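Local coordinates for glycosyl hydrolase, BNR repeat (Ralstonia eutropha, PDB 3B7F), which is probably a hydrolase of the glycosyl hydrolase class, built as a seven-bladed beta-propeller, although its substrate has not been established, at residues S20-M24 against L36-R42; D233-V237 against Y248-H252; I279-I283 against T340-Q344. One frame throughout, in Å; residues are numbered along the deposited sequence.

Interaction 1: S20-M24 against L36-R42; sequences SGPVM and LASDPAR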
loop_
_atom_site.group_PDB
_atom_site.type_symbol
_atom_site.label_atom_id
_atom_site.label_comp_id
_atom_site.label_asym_id
_atom_site.label_seq_id
_atom_site.Cartn_x
_atom_site.Cartn_y
_atom_site.Cartn_z
ATOM N N SER A 20 19.611 -7.844 -7.890
ATOM C CA SER A 20 20.031 -9.214 -8.016
ATOM C C SER A 20 20.163 -9.880 -6.653
ATOM O O SER A 20 20.219 -9.205 -5.611
ATOM C CB SER A 20 21.369 -9.202 -8.738
ATOM O OG SER A 20 21.794 -10.500 -9.014
ATOM N N GLY A 21 20.191 -11.205 -6.664
ATOM C CA GLY A 21 20.338 -11.964 -5.436
ATOM C C GLY A 21 19.038 -12.260 -4.670
ATOM O O GLY A 21 17.943 -12.187 -5.238
ATOM N N PRO A 22 19.162 -12.624 -3.375
ATOM C CA PRO A 22 18.017 -12.996 -2.576
ATOM C C PRO A 22 17.004 -11.887 -2.400
ATOM O O PRO A 22 17.378 -10.724 -2.305
ATOM C CB PRO A 22 18.639 -13.292 -1.200
ATOM C CG PRO A 22 19.998 -13.727 -1.491
ATOM C CD PRO A 22 20.403 -12.732 -2.575
ATOM N N VAL A 23 15.736 -12.273 -2.388
ATOM C CA VAL A 23 14.617 -11.385 -2.109
ATOM C C VAL A 23 14.064 -11.747 -0.725
ATOM O O VAL A 23 14.103 -12.913 -0.292
ATOM C CB VAL A 23 13.522 -11.498 -3.204
ATOM C CG1 VAL A 23 12.254 -10.742 -2.830
ATOM C CG2 VAL A 23 14.047 -10.983 -4.526
HETATM N N MSE A 24 13.546 -10.741 -0.036
HETATM C CA MSE A 24 12.915 -10.909 1.232
HETATM C C MSE A 24 11.523 -10.345 1.113
HETATM O O MSE A 24 11.335 -9.353 0.439
HETATM C CB MSE A 24 13.696 -10.178 2.311
HETATM C CG MSE A 24 13.080 -10.320 3.714
HETATM SE SE MSE A 24 14.310 -9.839 5.151
HETATM C CE MSE A 24 15.471 -11.420 4.958
ATOM N N LEU A 36 9.936 -13.968 4.670
ATOM C CA LEU A 36 10.272 -14.994 3.672
ATOM C C LEU A 36 11.551 -14.587 2.981
ATOM O O LEU A 36 11.683 -13.444 2.609
ATOM C CB LEU A 36 9.136 -15.214 2.669
ATOM C CG LEU A 36 8.011 -16.138 3.101
ATOM C CD1 LEU A 36 6.719 -15.827 2.357
ATOM C CD2 LEU A 36 8.443 -17.636 2.936
ATOM N N ALA A 37 12.503 -15.509 2.840
ATOM C CA ALA A 37 13.782 -15.193 2.179
ATOM C C ALA A 37 14.056 -16.194 1.053
ATOM O O ALA A 37 13.940 -17.400 1.259
ATOM C CB ALA A 37 14.929 -15.172 3.206
ATOM N N SER A 38 14.420 -15.699 -0.124
ATOM C CA SER A 38 14.715 -16.571 -1.259
ATOM C C SER A 38 16.197 -16.818 -1.462
ATOM O O SER A 38 17.046 -16.145 -0.874
ATOM C CB SER A 38 14.181 -15.988 -2.558
ATOM O OG SER A 38 15.029 -14.977 -3.100
ATOM N N ASP A 39 16.469 -17.829 -2.291
ATOM C CA ASP A 39 17.797 -18.077 -2.849
ATOM C C ASP A 39 17.962 -17.022 -3.987
ATOM O O ASP A 39 16.989 -16.334 -4.345
ATOM C CB ASP A 39 17.960 -19.541 -3.329
ATOM C CG ASP A 39 16.964 -19.954 -4.398
ATOM O OD1 ASP A 39 16.040 -19.196 -4.769
ATOM O OD2 ASP A 39 17.082 -21.103 -4.848
ATOM N N PRO A 40 19.173 -16.872 -4.549
ATOM C CA PRO A 40 19.333 -15.851 -5.599
ATOM C C PRO A 40 18.445 -16.033 -6.848
ATOM O O PRO A 40 18.050 -15.052 -7.476
ATOM C CB PRO A 40 20.810 -15.981 -5.977
ATOM C CG PRO A 40 21.443 -16.672 -4.802
ATOM C CD PRO A 40 20.432 -17.590 -4.281
ATOM N N ALA A 41 18.159 -17.282 -7.192
ATOM C CA ALA A 41 17.310 -17.635 -8.305
ATOM C C ALA A 41 15.817 -17.462 -8.015
ATOM O O ALA A 41 15.043 -17.657 -8.913
ATOM C CB ALA A 41 17.591 -19.097 -8.741
ATOM N N ARG A 42 15.420 -17.119 -6.781
ATOM C CA ARG A 42 14.023 -16.946 -6.372
ATOM C C ARG A 42 13.179 -18.180 -6.622
ATOM O O ARG A 42 11.991 -18.055 -7.010
ATOM C CB ARG A 42 13.370 -15.715 -7.028
ATOM C CG ARG A 42 14.017 -14.389 -6.643
ATOM C CD ARG A 42 13.391 -13.239 -7.400
ATOM N NE ARG A 42 13.747 -13.294 -8.813
ATOM C CZ ARG A 42 13.171 -12.617 -9.815
ATOM N NH1 ARG A 42 12.144 -11.841 -9.606
ATOM N NH2 ARG A 42 13.632 -12.761 -11.064
HETATM O O HOH W 1 19.628 -12.962 -8.522
#
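Met-24 and Ala-37 form an antiparallel non-hydrogen-bonded pair with their CA atoms 4.5 Å apart, and beyond it the backbones stay together through Val-23 and Ser-38, while Val-23 and the residues before it are no longer strand. The pair belongs to the propeller blade that combines the N-terminal strands 24-29 and 32-38 with the C-terminal strand 385-391, a closure of the "Velcro" type; Met-24 also bonds to Ala-391 through the backbone. Selenomethionine Met-24 lies on the same face as Ala-37, and its CE, bent back at chi3, comes 4.2 Å from Ala-37 CB. One regular backbone bond, Ser-38 N to Val-23 O, ends the ladder. In place of the next backbone acceptor stands a hydroxyl: Val-23 N donates to Ser-38 OG at 2.9 Å and 174°, almost straight. Chi1 of 80° holds OG over its own chain, where it also donates to Asp-39 O at 2.7 Å. That carbonyl takes Arg-42 N on the opposite face of its plane, closing the type I turn Asp-39 to Arg-42. At the end of the turn, Arg-42 sends its aliphatic part across Val-23, with CD 3.7 Å from CG2, before its guanidinium reaches Asp-349 in a salt bridge. Pro-22 CB rests 3.3 Å from Ser-38 O. A water finishes the contact, accepting from Gly-21 N at 2.6 Å. The same water donates to Pro-40 O at 2.8 Å.

Interaction 2: D233-V237 against Y248-H252; sequences DPHCV and YQQNH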
loop_
_atom_site.group_PDB
_atom_site.type_symbol
_atom_site.label_atom_id
_atom_site.label_comp_id
_atom_site.label_asym_id
_atom_site.label_seq_id
_atom_site.Cartn_x
_atom_site.Cartn_y
_atom_site.Cartn_z
ATOM N N ASP A 233 -13.014 7.107 -2.481
ATOM C CA ASP A 233 -12.423 5.972 -1.756
ATOM C C ASP A 233 -11.305 5.261 -2.550
ATOM O O ASP A 233 -11.496 4.147 -3.063
ATOM C CB ASP A 233 -13.523 4.980 -1.313
ATOM C CG ASP A 233 -13.002 3.875 -0.391
ATOM O OD1 ASP A 233 -11.928 4.041 0.227
ATOM O OD2 ASP A 233 -13.676 2.817 -0.283
ATOM N N PRO A 234 -10.128 5.928 -2.673
ATOM C CA PRO A 234 -8.985 5.244 -3.235
ATOM C C PRO A 234 -8.564 4.179 -2.263
ATOM O O PRO A 234 -8.683 4.396 -1.047
ATOM C CB PRO A 234 -7.904 6.321 -3.283
ATOM C CG PRO A 234 -8.272 7.284 -2.231
ATOM C CD PRO A 234 -9.786 7.317 -2.333
ATOM N N HIS A 235 -8.127 3.037 -2.799
ATOM C CA HIS A 235 -7.622 1.929 -1.996
ATOM C C HIS A 235 -6.091 1.892 -1.936
ATOM O O HIS A 235 -5.516 1.679 -0.890
ATOM C CB HIS A 235 -8.156 0.580 -2.492
ATOM C CG HIS A 235 -9.631 0.402 -2.287
ATOM N ND1 HIS A 235 -10.359 -0.567 -2.939
ATOM C CD2 HIS A 235 -10.519 1.095 -1.533
ATOM C CE1 HIS A 235 -11.628 -0.483 -2.576
ATOM N NE2 HIS A 235 -11.750 0.511 -1.719
ATOM N N CYS A 236 -5.445 2.073 -3.076
ATOM C CA CYS A 236 -4.014 2.019 -3.151
ATOM C C CYS A 236 -3.584 2.934 -4.266
ATOM O O CYS A 236 -4.123 2.825 -5.350
ATOM C CB CYS A 236 -3.590 0.584 -3.431
ATOM S SG CYS A 236 -1.810 0.315 -3.254
ATOM N N VAL A 237 -2.682 3.871 -3.971
ATOM C CA VAL A 237 -2.147 4.816 -4.948
ATOM C C VAL A 237 -0.618 4.599 -5.007
ATOM O O VAL A 237 0.006 4.361 -3.971
ATOM C CB VAL A 237 -2.499 6.324 -4.618
ATOM C CG1 VAL A 237 -2.355 7.202 -5.867
ATOM C CG2 VAL A 237 -3.905 6.496 -4.068
ATOM N N TYR A 248 -0.826 5.753 -10.521
ATOM C CA TYR A 248 -1.865 4.750 -10.755
ATOM C C TYR A 248 -2.607 4.547 -9.455
ATOM O O TYR A 248 -2.042 4.735 -8.378
ATOM C CB TYR A 248 -1.307 3.428 -11.251
ATOM C CG TYR A 248 -0.751 3.434 -12.676
ATOM C CD1 TYR A 248 0.580 3.747 -12.921
ATOM C CD2 TYR A 248 -1.544 3.048 -13.764
ATOM C CE1 TYR A 248 1.103 3.707 -14.209
ATOM C CE2 TYR A 248 -1.021 2.984 -15.052
ATOM C CZ TYR A 248 0.307 3.329 -15.267
ATOM O OH TYR A 248 0.859 3.300 -16.532
ATOM N N GLN A 249 -3.904 4.257 -9.539
ATOM C CA GLN A 249 -4.622 3.884 -8.325
ATOM C C GLN A 249 -5.659 2.801 -8.557
ATOM O O GLN A 249 -6.246 2.710 -9.636
ATOM C CB GLN A 249 -5.279 5.094 -7.614
ATOM C CG GLN A 249 -6.401 5.798 -8.376
ATOM C CD GLN A 249 -7.328 6.572 -7.477
ATOM O OE1 GLN A 249 -7.938 5.996 -6.592
ATOM N NE2 GLN A 249 -7.475 7.880 -7.723
ATOM N N GLN A 250 -5.839 1.966 -7.531
ATOM C CA GLN A 250 -6.948 1.028 -7.440
ATOM C C GLN A 250 -7.893 1.754 -6.487
ATOM O O GLN A 250 -7.526 2.069 -5.367
ATOM C CB GLN A 250 -6.546 -0.324 -6.851
ATOM C CG GLN A 250 -7.714 -1.252 -6.637
ATOM C CD GLN A 250 -8.458 -1.688 -7.911
ATOM O OE1 GLN A 250 -8.077 -2.678 -8.541
ATOM N NE2 GLN A 250 -9.575 -1.015 -8.231
ATOM N N ASN A 251 -9.096 2.047 -6.965
ATOM C CA ASN A 251 -10.115 2.763 -6.226
ATOM C C ASN A 251 -11.289 1.809 -6.031
ATOM O O ASN A 251 -11.431 0.793 -6.745
ATOM C CB ASN A 251 -10.511 4.005 -7.056
ATOM C CG ASN A 251 -11.352 5.048 -6.301
ATOM O OD1 ASN A 251 -12.566 4.912 -6.212
ATOM N ND2 ASN A 251 -10.716 6.156 -5.880
ATOM N N HIS A 252 -12.142 2.148 -5.072
ATOM C CA HIS A 252 -13.424 1.432 -4.900
ATOM C C HIS A 252 -14.274 1.498 -6.197
ATOM O O HIS A 252 -15.111 0.629 -6.434
ATOM C CB HIS A 252 -14.218 2.031 -3.735
ATOM C CG HIS A 252 -15.202 1.091 -3.137
ATOM N ND1 HIS A 252 -14.937 0.396 -1.978
ATOM C CD2 HIS A 252 -16.430 0.699 -3.547
ATOM C CE1 HIS A 252 -15.972 -0.368 -1.689
ATOM N NE2 HIS A 252 -16.886 -0.211 -2.627
HETATM O O HOH W 2 -13.990 6.892 -5.140
#
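The His-235 ring lies against the backbone of Asn-251 and His-252: His-252 N sits 3.6 Å above the ring plane over its centre, and Asn-251 C nearer the rim. Phe-281 stacks on the other face. In the plane, at the edge, are His-252 ND1 and Asp-233 OD2. CG of His-252, anti to its backbone N (chi1 -157°), carries ND1 there. The two histidine rings meet rim to rim with planes 82° apart, and NE2 of His-235 is hydrogen-bonded to ND1 of His-252 at 3.2 Å. The same NE2 makes a weak bond to Asp-233 OD2, whose carboxylate is also held by Ser-197 and Trp-304. The cluster is carried by the hairpin of strands 234-239 and 246-251, interrupted by a classic beta bulge: His-235 N and Cys-236 N both donate to Gln-250 O, at 2.8 and 3.1 Å, each in its carbonyl plane. On the opposite side of the sheet from Cys-236, Asn-251 ND2 donates to Gln-249 OE1 at 2.9 Å. The bulge turns His-235 toward His-252, and its ND1 is bonded to Gly-280 O. Asp-233 OD2, His-235 NE2 and His-252 ND1 thus converge, consistent with a vacant metal site, though none is confirmed and no metal is modelled.

Interaction 3: I279-I283 against T340-Q344; sequences IGFPI and TVKRQ
Phe-281, Arg-343 and Pro-282 lose the most surface here, and CB of Phe-281 stands 3.5 Å from Arg-343 N, close against the backbone of 340-344. The contact joins neighbouring blades of the seven-bladed beta-propeller: 279-283 leads into strand 282-285, the first strand of one blade, while 340-344 is the loop entering strand 346-348, the first of the next. The chain turns a corner at Phe-281, whose CB points toward the loop. With CG anti to its carbonyl carbon (chi1 -68°), the ring passes the loop, CD2 lying 3.7 Å from Val-341 O, and its CE1 end comes within 4.2 Å of Arg-343 NH2. Ring and guanidinium planes are 35° apart and the two groups cross obliquely. Arg-343 points its CB away from 279-283 but its chain is extended from CG to NE, which carries the guanidinium to the CE1 side of the Phe-281 ring; NH1 goes on to Ser-197 OG, with a weak bond to His-235 O. Pro-282, the next residue, meets the loop with its ring. Its CB lies 3.4 Å from Arg-343 O, and its CG touches Val-341 CG1 at 3.9 Å, the two side chains crossing at about a right angle. Both of these also pack on Phe-296. The two segments share no direct hydrogen bond, and their polar link passes through a water that accepts from Phe-281 N at 3.0 Å and donates to Val-341 O at 2.9 Å.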
loop_
_atom_site.group_PDB
_atom_site.type_symbol
_atom_site.label_atom_id
_atom_site.label_comp_id
_atom_site.label_asym_id
_atom_site.label_seq_id
_atom_site.Cartn_x
_atom_site.Cartn_y
_atom_site.Cartn_z
ATOM N N ILE A 279 -12.629 -3.419 -9.903
ATOM C CA ILE A 279 -12.674 -3.154 -8.471
ATOM C C ILE A 279 -11.702 -4.118 -7.837
ATOM O O ILE A 279 -11.494 -5.224 -8.337
ATOM C CB ILE A 279 -14.101 -3.281 -7.873
ATOM C CG1 ILE A 279 -15.110 -2.565 -8.785
ATOM C CG2 ILE A 279 -14.126 -2.747 -6.420
ATOM C CD1 ILE A 279 -14.634 -1.221 -9.309
ATOM N N GLY A 280 -11.095 -3.685 -6.744
ATOM C CA GLY A 280 -10.081 -4.473 -6.047
ATOM C C GLY A 280 -9.445 -3.571 -5.030
ATOM O O GLY A 280 -9.926 -2.464 -4.819
ATOM N N PHE A 281 -8.400 -4.063 -4.361
ATOM C CA PHE A 281 -7.654 -3.280 -3.353
ATOM C C PHE A 281 -6.235 -2.825 -3.691
ATOM O O PHE A 281 -5.971 -1.606 -3.693
ATOM C CB PHE A 281 -7.697 -4.010 -1.986
ATOM C CG PHE A 281 -9.075 -4.031 -1.361
ATOM C CD1 PHE A 281 -9.603 -2.879 -0.791
ATOM C CD2 PHE A 281 -9.829 -5.197 -1.322
ATOM C CE1 PHE A 281 -10.870 -2.876 -0.226
ATOM C CE2 PHE A 281 -11.089 -5.209 -0.760
ATOM C CZ PHE A 281 -11.614 -4.042 -0.206
ATOM N N PRO A 282 -5.307 -3.759 -3.970
ATOM C CA PRO A 282 -3.917 -3.314 -4.249
ATOM C C PRO A 282 -3.610 -2.900 -5.713
ATOM O O PRO A 282 -4.330 -3.284 -6.650
ATOM C CB PRO A 282 -3.117 -4.584 -3.964
ATOM C CG PRO A 282 -4.041 -5.681 -4.415
ATOM C CD PRO A 282 -5.425 -5.231 -4.099
ATOM N N ILE A 283 -2.557 -2.111 -5.888
ATOM C CA ILE A 283 -2.015 -1.799 -7.216
ATOM C C ILE A 283 -0.477 -1.769 -7.071
ATOM O O ILE A 283 0.034 -1.267 -6.082
ATOM C CB ILE A 283 -2.615 -0.499 -7.845
ATOM C CG1 ILE A 283 -2.326 -0.440 -9.353
ATOM C CG2 ILE A 283 -2.114 0.777 -7.130
ATOM C CD1 ILE A 283 -3.287 0.457 -10.167
ATOM N N THR A 340 -9.236 -13.164 -0.983
ATOM C CA THR A 340 -9.233 -11.737 -0.730
ATOM C C THR A 340 -7.774 -11.294 -0.622
ATOM O O THR A 340 -6.992 -11.925 0.064
ATOM C CB THR A 340 -10.048 -11.423 0.532
ATOM O OG1 THR A 340 -11.383 -11.908 0.325
ATOM C CG2 THR A 340 -10.072 -9.916 0.839
ATOM N N VAL A 341 -7.410 -10.246 -1.344
ATOM C CA VAL A 341 -6.044 -9.676 -1.329
ATOM C C VAL A 341 -6.238 -8.201 -0.946
ATOM O O VAL A 341 -6.889 -7.459 -1.661
ATOM C CB VAL A 341 -5.318 -9.891 -2.674
ATOM C CG1 VAL A 341 -3.889 -9.209 -2.713
ATOM C CG2 VAL A 341 -5.206 -11.370 -2.942
ATOM N N LYS A 342 -5.736 -7.811 0.227
ATOM C CA LYS A 342 -5.911 -6.455 0.755
ATOM C C LYS A 342 -4.918 -5.479 0.070
ATOM O O LYS A 342 -4.028 -5.918 -0.684
ATOM C CB LYS A 342 -5.802 -6.452 2.288
ATOM C CG LYS A 342 -7.016 -7.010 3.072
ATOM C CD LYS A 342 -6.611 -7.216 4.537
ATOM C CE LYS A 342 -7.715 -6.965 5.570
ATOM N NZ LYS A 342 -8.912 -7.774 5.460
ATOM N N ARG A 343 -5.105 -4.174 0.330
ATOM C CA ARG A 343 -4.351 -3.062 -0.323
ATOM C C ARG A 343 -2.862 -3.139 -0.316
ATOM O O ARG A 343 -2.245 -2.742 -1.293
ATOM C CB ARG A 343 -4.514 -1.749 0.415
ATOM C CG ARG A 343 -5.774 -1.209 0.504
ATOM C CD ARG A 343 -5.864 -0.365 1.765
ATOM N NE ARG A 343 -7.299 -0.391 1.984
ATOM C CZ ARG A 343 -8.138 0.587 1.762
ATOM N NH1 ARG A 343 -7.741 1.785 1.433
ATOM N NH2 ARG A 343 -9.413 0.358 1.950
ATOM N N GLN A 344 -2.307 -3.492 0.849
ATOM C CA GLN A 344 -0.867 -3.570 1.052
ATOM C C GLN A 344 -0.358 -4.986 0.861
ATOM O O GLN A 344 0.835 -5.235 1.031
ATOM C CB GLN A 344 -0.509 -3.101 2.461
ATOM C CG GLN A 344 -0.794 -1.630 2.754
ATOM C CD GLN A 344 -1.016 -1.393 4.231
ATOM O OE1 GLN A 344 -1.922 -1.990 4.806
ATOM N NE2 GLN A 344 -0.186 -0.525 4.858
HETATM O O HOH W 3 -8.125 -7.041 -4.247
#

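How the interactions relate
Interaction 1 is a surface contact within one blade, its centre about 22 Å from that of the chain, whereas interactions 2 and 3 are buried, with centres about 10 and 9 Å from it. Interaction 2 joins consecutive strands of one blade, and interaction 1 the start of strand 24-29 and the loop before it to strand 32-38 and the turn after it; interaction 3 bridges two blades. Interactions 2 and 3 touch, Gln-250 CG lying 3.1 Å from Gly-280 O. Their chemistry differs accordingly: a type I turn and a serine hydroxyl at the surface, hydrogen bonds among imidazole, carboxylate and side-chain amide groups inside, and van der Waals packing with one water between blades.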